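Local coordinates for elongation factor 1-beta (Pyrococcus horikoshii, PDB 2YY3), which probably promotes the exchange of GDP for GTP on elongation factor 1-alpha, regenerating the GTP-bound form that carries aminoacyl-tRNA to the ribosome, at residues V9-P14 / A52-V57; E26-V31 / E72-V77; D3-G8 / L58-E63; S66-A71 / A83-V88. One frame throughout, in Å; residues are numbered along the deposited sequence.

Contact 1 (V9-P14 / A52-V57); sequences VIRVMP and ALKFYV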
# COMPACT_ATOMS: atom_id res chain seq x y z
N VAL A 9 6.06 -1.42 3.74
CA VAL A 9 5.85 -1.36 2.30
C VAL A 9 4.90 -2.46 1.87
O VAL A 9 5.17 -3.64 2.03
CB VAL A 9 7.23 -1.36 1.51
CG1 VAL A 9 8.37 -1.72 2.44
CG2 VAL A 9 7.17 -2.29 0.31
N ILE A 10 3.74 -2.04 1.35
CA ILE A 10 2.73 -2.99 0.92
C ILE A 10 2.72 -3.11 -0.60
O ILE A 10 2.68 -2.11 -1.32
CB ILE A 10 1.31 -2.55 1.39
CG1 ILE A 10 1.26 -2.42 2.91
CG2 ILE A 10 0.29 -3.57 0.97
CD1 ILE A 10 1.51 -1.03 3.41
N ARG A 11 2.75 -4.35 -1.08
CA ARG A 11 2.74 -4.59 -2.50
C ARG A 11 1.35 -4.98 -2.93
O ARG A 11 0.80 -5.93 -2.40
CB ARG A 11 3.70 -5.72 -2.85
CG ARG A 11 3.98 -5.83 -4.34
CD ARG A 11 5.09 -6.84 -4.63
NE ARG A 11 4.53 -8.15 -4.89
CZ ARG A 11 4.63 -8.78 -6.06
NH1 ARG A 11 5.27 -8.21 -7.08
NH2 ARG A 11 4.07 -9.97 -6.22
N VAL A 12 0.77 -4.25 -3.87
CA VAL A 12 -0.57 -4.62 -4.33
C VAL A 12 -0.48 -5.07 -5.78
O VAL A 12 0.14 -4.41 -6.61
CB VAL A 12 -1.60 -3.44 -4.20
CG1 VAL A 12 -1.22 -2.52 -3.03
CG2 VAL A 12 -1.70 -2.66 -5.50
N MSE A 13 -1.06 -6.23 -6.06
CA MSE A 13 -1.09 -6.80 -7.40
C MSE A 13 -2.48 -6.62 -8.00
O MSE A 13 -3.46 -7.09 -7.42
CB MSE A 13 -0.76 -8.30 -7.34
CG MSE A 13 0.68 -8.66 -7.70
SE MSE A 13 1.14 -8.19 -9.54
CE MSE A 13 0.17 -9.58 -10.46
N PRO A 14 -2.60 -5.93 -9.15
CA PRO A 14 -3.92 -5.73 -9.76
C PRO A 14 -4.48 -7.05 -10.30
O PRO A 14 -3.74 -8.00 -10.57
CB PRO A 14 -3.63 -4.73 -10.88
CG PRO A 14 -2.48 -3.95 -10.35
CD PRO A 14 -1.61 -5.05 -9.79
N ALA A 52 2.76 -4.22 -10.61
CA ALA A 52 2.57 -4.23 -9.17
C ALA A 52 2.76 -2.81 -8.66
O ALA A 52 3.48 -2.02 -9.25
CB ALA A 52 3.58 -5.14 -8.53
N LEU A 53 2.08 -2.49 -7.56
CA LEU A 53 2.19 -1.17 -6.96
C LEU A 53 2.76 -1.34 -5.57
O LEU A 53 2.35 -2.24 -4.83
CB LEU A 53 0.81 -0.50 -6.91
CG LEU A 53 0.16 -0.22 -8.27
CD1 LEU A 53 -1.21 0.36 -8.09
CD2 LEU A 53 1.04 0.73 -9.09
N LYS A 54 3.72 -0.48 -5.21
CA LYS A 54 4.34 -0.53 -3.91
C LYS A 54 4.10 0.74 -3.12
O LYS A 54 4.48 1.82 -3.54
CB LYS A 54 5.83 -0.79 -4.06
CG LYS A 54 6.10 -2.21 -4.51
CD LYS A 54 7.55 -2.46 -4.83
CE LYS A 54 8.43 -2.26 -3.61
NZ LYS A 54 9.83 -2.61 -3.97
N PHE A 55 3.45 0.58 -1.97
CA PHE A 55 3.14 1.71 -1.10
C PHE A 55 4.02 1.70 0.14
O PHE A 55 4.14 0.67 0.81
CB PHE A 55 1.66 1.65 -0.68
CG PHE A 55 0.71 1.97 -1.80
CD1 PHE A 55 0.28 3.28 -2.01
CD2 PHE A 55 0.31 0.98 -2.70
CE1 PHE A 55 -0.55 3.59 -3.10
CE2 PHE A 55 -0.50 1.28 -3.78
CZ PHE A 55 -0.93 2.59 -3.98
N TYR A 56 4.65 2.83 0.42
CA TYR A 56 5.49 2.94 1.61
C TYR A 56 4.64 3.71 2.59
O TYR A 56 4.60 4.93 2.56
CB TYR A 56 6.79 3.70 1.31
CG TYR A 56 7.69 2.97 0.35
CD1 TYR A 56 7.28 2.70 -0.96
CD2 TYR A 56 8.94 2.50 0.76
CE1 TYR A 56 8.09 1.98 -1.83
CE2 TYR A 56 9.76 1.79 -0.11
CZ TYR A 56 9.33 1.53 -1.40
OH TYR A 56 10.12 0.82 -2.27
N VAL A 57 3.94 2.97 3.44
CA VAL A 57 3.05 3.56 4.42
C VAL A 57 3.75 3.86 5.74
O VAL A 57 4.48 3.02 6.27
CB VAL A 57 1.86 2.62 4.67
CG1 VAL A 57 0.86 3.28 5.60
CG2 VAL A 57 1.20 2.25 3.34

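Contact 2 (E26-V31 / E72-V77); sequences EKLKKV and EKFEEV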
# COMPACT_ATOMS: atom_id res chain seq x y z
N GLU A 26 -4.92 6.28 -6.97
CA GLU A 26 -5.80 7.30 -6.42
C GLU A 26 -6.82 6.74 -5.45
O GLU A 26 -7.14 7.37 -4.45
CB GLU A 26 -6.51 8.07 -7.53
CG GLU A 26 -5.62 9.15 -8.11
CD GLU A 26 -4.68 9.72 -7.06
OE1 GLU A 26 -5.17 10.07 -5.95
OE2 GLU A 26 -3.46 9.82 -7.33
N LYS A 27 -7.33 5.55 -5.76
CA LYS A 27 -8.30 4.91 -4.90
C LYS A 27 -7.60 4.39 -3.64
O LYS A 27 -8.10 4.57 -2.53
CB LYS A 27 -8.97 3.75 -5.65
CG LYS A 27 -10.45 3.97 -5.86
CD LYS A 27 -10.93 3.31 -7.13
CE LYS A 27 -12.43 3.51 -7.31
NZ LYS A 27 -12.88 2.98 -8.63
N LEU A 28 -6.44 3.76 -3.83
CA LEU A 28 -5.69 3.22 -2.71
C LEU A 28 -5.18 4.31 -1.77
O LEU A 28 -5.20 4.15 -0.55
CB LEU A 28 -4.53 2.38 -3.23
CG LEU A 28 -4.96 1.19 -4.09
CD1 LEU A 28 -3.75 0.58 -4.81
CD2 LEU A 28 -5.64 0.16 -3.22
N LYS A 29 -4.75 5.43 -2.34
CA LYS A 29 -4.26 6.51 -1.50
C LYS A 29 -5.33 7.07 -0.55
O LYS A 29 -4.98 7.58 0.51
CB LYS A 29 -3.74 7.66 -2.36
CG LYS A 29 -2.47 7.39 -3.13
CD LYS A 29 -1.98 8.70 -3.72
CE LYS A 29 -1.25 8.48 -5.02
NZ LYS A 29 -1.04 9.76 -5.72
N LYS A 30 -6.60 6.98 -0.91
CA LYS A 30 -7.61 7.52 -0.01
C LYS A 30 -8.21 6.48 0.91
O LYS A 30 -8.98 6.80 1.80
CB LYS A 30 -8.70 8.26 -0.79
CG LYS A 30 -9.39 7.51 -1.90
CD LYS A 30 -10.26 8.49 -2.70
CE LYS A 30 -10.93 7.82 -3.89
NZ LYS A 30 -11.79 8.78 -4.65
N VAL A 31 -7.84 5.23 0.69
CA VAL A 31 -8.30 4.15 1.54
C VAL A 31 -7.31 4.06 2.70
O VAL A 31 -7.56 3.38 3.69
CB VAL A 31 -8.35 2.83 0.74
CG1 VAL A 31 -8.12 1.63 1.64
CG2 VAL A 31 -9.70 2.71 0.04
N GLU A 72 -5.32 -4.87 4.13
CA GLU A 72 -6.68 -5.41 4.02
C GLU A 72 -7.63 -4.37 3.44
O GLU A 72 -8.46 -4.69 2.60
CB GLU A 72 -7.20 -5.87 5.39
CG GLU A 72 -6.56 -7.14 5.90
CD GLU A 72 -7.00 -7.49 7.31
OE1 GLU A 72 -8.22 -7.65 7.52
OE2 GLU A 72 -6.12 -7.59 8.21
N LYS A 73 -7.52 -3.14 3.91
CA LYS A 73 -8.38 -2.09 3.37
C LYS A 73 -8.07 -1.95 1.87
O LYS A 73 -8.96 -1.69 1.07
CB LYS A 73 -8.15 -0.77 4.11
CG LYS A 73 -8.62 -0.83 5.56
CD LYS A 73 -8.92 0.55 6.14
CE LYS A 73 -9.59 0.42 7.52
NZ LYS A 73 -9.88 1.75 8.16
N PHE A 74 -6.80 -2.16 1.50
CA PHE A 74 -6.38 -2.09 0.10
C PHE A 74 -7.07 -3.20 -0.69
O PHE A 74 -7.47 -2.97 -1.83
CB PHE A 74 -4.86 -2.28 -0.02
CG PHE A 74 -4.05 -1.03 0.21
CD1 PHE A 74 -4.65 0.13 0.67
CD2 PHE A 74 -2.68 -1.03 -0.03
CE1 PHE A 74 -3.89 1.28 0.90
CE2 PHE A 74 -1.92 0.11 0.19
CZ PHE A 74 -2.53 1.26 0.66
N GLU A 75 -7.19 -4.38 -0.10
CA GLU A 75 -7.80 -5.51 -0.78
C GLU A 75 -9.31 -5.37 -1.02
O GLU A 75 -9.90 -6.15 -1.75
CB GLU A 75 -7.53 -6.81 -0.03
CG GLU A 75 -6.07 -7.19 0.05
CD GLU A 75 -5.85 -8.68 0.33
OE1 GLU A 75 -6.53 -9.23 1.23
OE2 GLU A 75 -5.00 -9.29 -0.34
N GLU A 76 -9.93 -4.37 -0.40
CA GLU A 76 -11.35 -4.16 -0.59
C GLU A 76 -11.56 -3.34 -1.86
O GLU A 76 -12.64 -3.36 -2.45
CB GLU A 76 -11.96 -3.41 0.60
CG GLU A 76 -11.85 -4.12 1.93
CD GLU A 76 -12.36 -3.27 3.08
OE1 GLU A 76 -11.91 -2.11 3.21
OE2 GLU A 76 -13.21 -3.76 3.86
N VAL A 77 -10.53 -2.61 -2.27
CA VAL A 77 -10.63 -1.79 -3.47
C VAL A 77 -10.79 -2.70 -4.69
O VAL A 77 -10.31 -3.83 -4.69
CB VAL A 77 -9.39 -0.89 -3.61
CG1 VAL A 77 -9.44 -0.09 -4.91
CG2 VAL A 77 -9.33 0.05 -2.41

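Contact 3 (D3-G8 / L58-E63); sequences DFNLVG and LGRDEE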
# COMPACT_ATOMS: atom_id res chain seq x y z
N ASP A 3 6.51 12.16 15.62
CA ASP A 3 6.88 11.74 14.27
C ASP A 3 6.30 10.39 13.88
O ASP A 3 5.27 9.96 14.41
CB ASP A 3 8.41 11.68 14.15
CG ASP A 3 9.04 13.06 13.96
OD1 ASP A 3 10.28 13.13 13.77
OD2 ASP A 3 8.31 14.07 13.99
N PHE A 4 6.95 9.75 12.91
CA PHE A 4 6.60 8.42 12.43
C PHE A 4 7.90 7.65 12.66
O PHE A 4 8.97 8.16 12.33
CB PHE A 4 6.30 8.43 10.93
CG PHE A 4 4.89 8.83 10.58
CD1 PHE A 4 3.81 8.02 10.94
CD2 PHE A 4 4.64 10.01 9.88
CE1 PHE A 4 2.51 8.39 10.61
CE2 PHE A 4 3.35 10.39 9.55
CZ PHE A 4 2.28 9.58 9.91
N ASN A 5 7.84 6.45 13.23
CA ASN A 5 9.07 5.72 13.46
C ASN A 5 9.09 4.37 12.76
O ASN A 5 9.97 3.53 13.01
CB ASN A 5 9.35 5.56 14.96
CG ASN A 5 8.17 5.00 15.72
OD1 ASN A 5 7.50 4.07 15.29
ND2 ASN A 5 7.92 5.57 16.89
N LEU A 6 8.14 4.17 11.86
CA LEU A 6 8.04 2.91 11.14
C LEU A 6 7.56 3.17 9.73
O LEU A 6 6.86 4.16 9.48
CB LEU A 6 7.04 2.00 11.83
CG LEU A 6 7.46 0.74 12.59
CD1 LEU A 6 8.63 1.03 13.49
CD2 LEU A 6 6.26 0.22 13.39
N VAL A 7 7.94 2.28 8.83
CA VAL A 7 7.49 2.33 7.44
C VAL A 7 7.18 0.89 7.05
O VAL A 7 7.97 -0.00 7.30
CB VAL A 7 8.57 2.87 6.45
CG1 VAL A 7 9.78 1.95 6.43
CG2 VAL A 7 7.97 2.93 5.03
N GLY A 8 6.01 0.67 6.46
CA GLY A 8 5.66 -0.66 6.02
C GLY A 8 5.40 -0.59 4.52
O GLY A 8 4.61 0.25 4.07
N LEU A 58 3.52 5.07 6.26
CA LEU A 58 4.13 5.53 7.50
C LEU A 58 3.22 5.29 8.71
O LEU A 58 2.01 5.45 8.63
CB LEU A 58 4.44 7.02 7.39
CG LEU A 58 5.41 7.43 6.27
CD1 LEU A 58 5.24 8.90 5.92
CD2 LEU A 58 6.85 7.16 6.72
N GLY A 59 3.82 4.91 9.83
CA GLY A 59 3.07 4.65 11.04
C GLY A 59 3.95 4.68 12.28
O GLY A 59 5.08 5.20 12.23
N ARG A 60 3.47 4.13 13.38
CA ARG A 60 4.25 4.12 14.62
C ARG A 60 4.24 2.75 15.25
O ARG A 60 3.35 1.94 14.99
CB ARG A 60 3.71 5.14 15.62
CG ARG A 60 3.82 6.58 15.17
CD ARG A 60 3.30 7.53 16.23
NE ARG A 60 4.07 7.46 17.46
CZ ARG A 60 5.36 7.79 17.56
NH1 ARG A 60 6.02 8.20 16.49
NH2 ARG A 60 5.98 7.70 18.73
N ASP A 61 5.23 2.50 16.09
CA ASP A 61 5.35 1.23 16.76
C ASP A 61 4.63 1.31 18.10
O ASP A 61 5.25 1.27 19.15
CB ASP A 61 6.83 0.90 16.96
CG ASP A 61 7.06 -0.54 17.36
OD1 ASP A 61 6.26 -1.40 16.96
OD2 ASP A 61 8.07 -0.81 18.05
N GLU A 62 3.31 1.44 18.04
CA GLU A 62 2.48 1.53 19.23
C GLU A 62 1.09 1.01 18.86
O GLU A 62 0.68 1.13 17.72
CB GLU A 62 2.38 2.98 19.71
CG GLU A 62 1.65 3.89 18.75
CD GLU A 62 1.83 5.37 19.08
OE1 GLU A 62 2.99 5.80 19.25
OE2 GLU A 62 0.82 6.10 19.14
N GLU A 63 0.39 0.41 19.82
CA GLU A 63 -0.94 -0.13 19.56
C GLU A 63 -1.77 0.89 18.77
O GLU A 63 -1.64 2.10 18.96
CB GLU A 63 -1.64 -0.47 20.89
CG GLU A 63 -2.94 -1.24 20.74
CD GLU A 63 -4.11 -0.34 20.42
OE1 GLU A 63 -5.07 -0.82 19.76
OE2 GLU A 63 -4.07 0.84 20.85

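Contact 4 (S66-A71 / A83-V88); sequences SFDEVA and AEVETV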
# COMPACT_ATOMS: atom_id res chain seq x y z
N SER A 66 -1.47 -0.93 12.45
CA SER A 66 -1.33 -2.29 11.93
C SER A 66 -1.24 -2.24 10.41
O SER A 66 -2.24 -1.99 9.73
CB SER A 66 -2.54 -3.14 12.33
OG SER A 66 -2.52 -4.38 11.67
N PHE A 67 -0.04 -2.46 9.88
CA PHE A 67 0.14 -2.41 8.44
C PHE A 67 -0.65 -3.50 7.72
O PHE A 67 -1.00 -3.34 6.55
CB PHE A 67 1.64 -2.46 8.10
CG PHE A 67 2.38 -1.21 8.49
CD1 PHE A 67 3.48 -1.27 9.35
CD2 PHE A 67 1.96 0.04 8.02
CE1 PHE A 67 4.15 -0.12 9.73
CE2 PHE A 67 2.63 1.22 8.39
CZ PHE A 67 3.72 1.14 9.25
N ASP A 68 -0.95 -4.60 8.39
CA ASP A 68 -1.75 -5.63 7.76
C ASP A 68 -3.16 -5.06 7.61
O ASP A 68 -3.90 -5.42 6.69
CB ASP A 68 -1.78 -6.91 8.59
CG ASP A 68 -0.44 -7.63 8.64
OD1 ASP A 68 0.18 -7.83 7.56
OD2 ASP A 68 -0.00 -8.00 9.75
N GLU A 69 -3.52 -4.16 8.51
CA GLU A 69 -4.82 -3.53 8.48
C GLU A 69 -5.03 -2.76 7.18
O GLU A 69 -6.03 -2.96 6.49
CB GLU A 69 -4.99 -2.58 9.68
CG GLU A 69 -6.36 -1.92 9.79
CD GLU A 69 -6.47 -0.94 10.96
OE1 GLU A 69 -5.86 0.16 10.91
OE2 GLU A 69 -7.19 -1.29 11.93
N VAL A 70 -4.09 -1.88 6.82
CA VAL A 70 -4.25 -1.11 5.59
C VAL A 70 -4.12 -2.03 4.37
O VAL A 70 -4.77 -1.81 3.35
CB VAL A 70 -3.24 0.08 5.51
CG1 VAL A 70 -2.78 0.44 6.90
CG2 VAL A 70 -2.08 -0.24 4.63
N ALA A 71 -3.30 -3.07 4.46
CA ALA A 71 -3.20 -3.98 3.33
C ALA A 71 -4.60 -4.54 3.06
O ALA A 71 -5.02 -4.65 1.91
CB ALA A 71 -2.21 -5.11 3.62
N ALA A 83 -3.05 -7.62 -1.59
CA ALA A 83 -2.20 -6.64 -0.95
C ALA A 83 -1.49 -7.31 0.22
O ALA A 83 -2.13 -7.87 1.12
CB ALA A 83 -3.02 -5.45 -0.46
N GLU A 84 -0.16 -7.30 0.18
CA GLU A 84 0.64 -7.90 1.24
C GLU A 84 1.67 -6.91 1.79
O GLU A 84 2.07 -5.97 1.10
CB GLU A 84 1.37 -9.14 0.72
CG GLU A 84 0.46 -10.22 0.18
CD GLU A 84 -0.40 -10.87 1.25
OE1 GLU A 84 -1.37 -11.57 0.89
OE2 GLU A 84 -0.10 -10.69 2.46
N VAL A 85 2.08 -7.13 3.04
CA VAL A 85 3.09 -6.31 3.67
C VAL A 85 4.43 -7.02 3.47
O VAL A 85 4.70 -8.02 4.12
CB VAL A 85 2.82 -6.13 5.17
CG1 VAL A 85 4.03 -5.51 5.85
CG2 VAL A 85 1.60 -5.26 5.37
N GLU A 86 5.26 -6.50 2.58
CA GLU A 86 6.56 -7.11 2.31
C GLU A 86 7.53 -7.00 3.49
O GLU A 86 8.13 -7.99 3.89
CB GLU A 86 7.19 -6.49 1.06
CG GLU A 86 6.35 -6.61 -0.21
CD GLU A 86 6.02 -8.05 -0.58
OE1 GLU A 86 5.34 -8.72 0.23
OE2 GLU A 86 6.44 -8.51 -1.66
N THR A 87 7.73 -5.80 4.01
CA THR A 87 8.61 -5.59 5.16
C THR A 87 8.21 -4.35 5.92
O THR A 87 7.45 -3.51 5.42
CB THR A 87 10.11 -5.39 4.78
OG1 THR A 87 10.26 -4.21 3.99
CG2 THR A 87 10.62 -6.59 4.01
N VAL A 88 8.72 -4.27 7.14
CA VAL A 88 8.47 -3.14 8.02
C VAL A 88 9.82 -2.69 8.54
O VAL A 88 10.67 -3.52 8.85
CB VAL A 88 7.62 -3.54 9.22
CG1 VAL A 88 7.45 -2.34 10.17
CG2 VAL A 88 6.29 -4.07 8.74
O HOH W 1 -0.13 -8.08 5.08

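Contact 1 (V9-P14 / A52-V57)
Val-12 and Leu-53 face each other across two central strands, and their backbones pair twice, Val-12 N to Leu-53 O at 2.7 Å and Leu-53 N to Val-12 O at 2.9 Å. Ile-10 and Phe-55 repeat this hydrogen-bonded pairing two residues away along each strand. From the Val-12 backbone the side chain can be followed outward. CB keeps 4.2 Å from Leu-53 O. Beyond it the branches part: CG2 settles on Leu-53 CB at 3.6 Å, while CG1 reaches the neighbouring ring at Phe-55 CD2, 3.8 Å away. Without the two methyls, as with an alanine at this position, a gap would probably open between Leu-53 and the Phe-55 ring. On the same face, Ile-10 CD1 presses closely on Val-57 CG2 at 3.3 Å, and Leu-28 and Phe-74 of the two helices close over Val-12 and Phe-55.

The other face is more polar. Val-9 sets CB over the centre of the Tyr-56 ring, and its CG2 runs alongside Lys-54. The Arg-11 chain starts with CG anti to the backbone N (chi1 -167°) and bends at chi3 (93°), which carries NH1 to 3.8 Å from Ala-52 CB; the charge itself is matched by a salt bridge to Glu-44. The beta-alpha-beta-beta-alpha-beta order, with both helices on the apolar face of a four-stranded antiparallel sheet, is that of the ferredoxin-like alpha-beta sandwich, to which this exchange domain conforms.

Contact 2 (E26-V31 / E72-V77)
Leu-28 pushes its CD2 methyl into the angle between Phe-74 and Val-77, and forms the buried centre of the contact. The methyl lies 4.0 Å from Phe-74 CG and 3.8 Å from Val-77 CG2, while Leu-28 CB sits over one face of the phenylalanine ring. The same ring turns CE1 to Leu-28 O at 3.5 Å. Val-31 comes from another direction: its CG1 meets the ring at the edge, in plane, 3.9 Å from Phe-74 CD1. With that branch anti to the backbone N (chi1 151°), CG1 also rests 3.4 Å from Lys-73 CB, and CG2 is left to slide past Val-77 CG2 at 3.6 Å. Deeper still, the ring of Phe-74 meets that of Phe-55 edge-to-face, which ties the helix pair to the sheet.

Toward solvent the fit thins out. Lys-27 contributes its CB to Val-77 CG1, 3.9 Å away, after which the chain leaves the interface and its ammonium forms a salt bridge with Glu-78. Lys-73 likewise touches through its first carbons and then runs outward, extended. Lys-29 NZ and Glu-26 OE2 form a salt bridge within their own helix.

No hydrogen bond or salt bridge spans the segments, whose axes run at 139° to one another. Their association therefore rests on shape and the burial of hydrocarbon, with the charges kept at the margin.

Contact 3 (D3-G8 / L58-E63)
Phe-4 lies flat against Leu-58, the two side chains crossing at about a right angle. Leu-58 CB stands 3.7 Å from the centroid of the Phe-4 ring and 12° off its normal, a CH-pi contact centred on the face, while Gly-59 C comes up in plane at the ring edge. Asn-5 and Arg-60 also cross at close to a right angle, but as flat groups they are tilted, the amide 47° from the guanidinium. Asn-5 ND2 lies over the guanidinium face, 3.3 Å from Arg-60 NH1, two donors that cannot bond. The amide's fixed point is its other end: with CG lodged between N and the carbonyl carbon (chi1 51°), OD1 offers an in-plane lone pair to Asp-61 N at 2.9 Å.

Bent at its third torsion, Arg-60 swings NH1 to Asp-3 O, a weak bond of 2.8 Å, and NE to Glu-62 OE1 at 2.7 Å, reached from above the carboxylate plane. A leucine in its place would probably leave the Glu-62 carboxylate without this charge partner and the Asp-3 carbonyl without its donor. Leu-6 lays CD2 against Asp-61 CA, 3.6 Å away.

Asn-5 and Leu-6 both face Gly-59 in a classic beta bulge, their N-H groups sharing Gly-59 O weakly, whereas Gly-59 N bonds Leu-6 O at 3.2 Å. As the strand pairing slackens, hydrogen bonds from the Asn-5 carboxamide and the Arg-60 guanidinium supplement the backbone ones where the strands end.

Contact 4 (S66-A71 / A83-V88)
Val-85 supplies the central apolar contact, its CG2 methyl reaching into the helix surface beside Phe-67 CB at 3.9 Å and Ala-71 CB at 4.2 Å. With CG1 anti to the backbone N (chi1 169°), CG2 is turned to the helix and comes within 3.4 Å of Phe-67 O. Farther along the strand, CG1 of Val-88 meets the Phe-67 ring obliquely, 4.0 Å from CE1, and CG2 touches CD1. At the other end two small residues bring the backbones together: Ala-83 CB abuts Ala-71 O at 3.2 Å.

Polar contacts across the segments are indirect. A water donates to Asp-68 OD1, modelled 2.5 Å away, a length probably too short to take literally, and accepts a weak bond from Val-85 N; the Asp-68 and Val-85 side chains cross at about a right angle. Within the helical segment, Ser-66 is the N-cap, its OG taking a weak bond from Glu-69 N.

The helix runs at 148° to the strand, nearly antiparallel. Glu-75, farther along helix 67-76, bonds Ala-83 N, while Val-70 and Val-85 both touch Ile-10, so the helix lies over strand 80-90, at one border of the sheet, and reaches the adjoining strand 6-14.

The centre of contact 1 lies about 4 Å from that of the chain, the centre of contact 3 about 14 Å, yet both join strands 6-14 and 51-59: regular pairing with a hydrophobic face gives way to a bulge with side-chain bonds at the surface. Contacts 2 and 4 share helix 67-76, the first setting it against helix 21-31 and the second against strand 80-90. Neither has a direct hydrogen bond across it; contact 2 is mainly apolar packing, contact 4 adds a water. Phe-74 links contacts 1 and 2, touching Val-12 and Phe-55, whereas contacts 2 and 3 do not meet, their nearest atoms being about 8 Å apart. Phe-67 of contact 4 reaches Gly-8 and Gly-59 of contact 3.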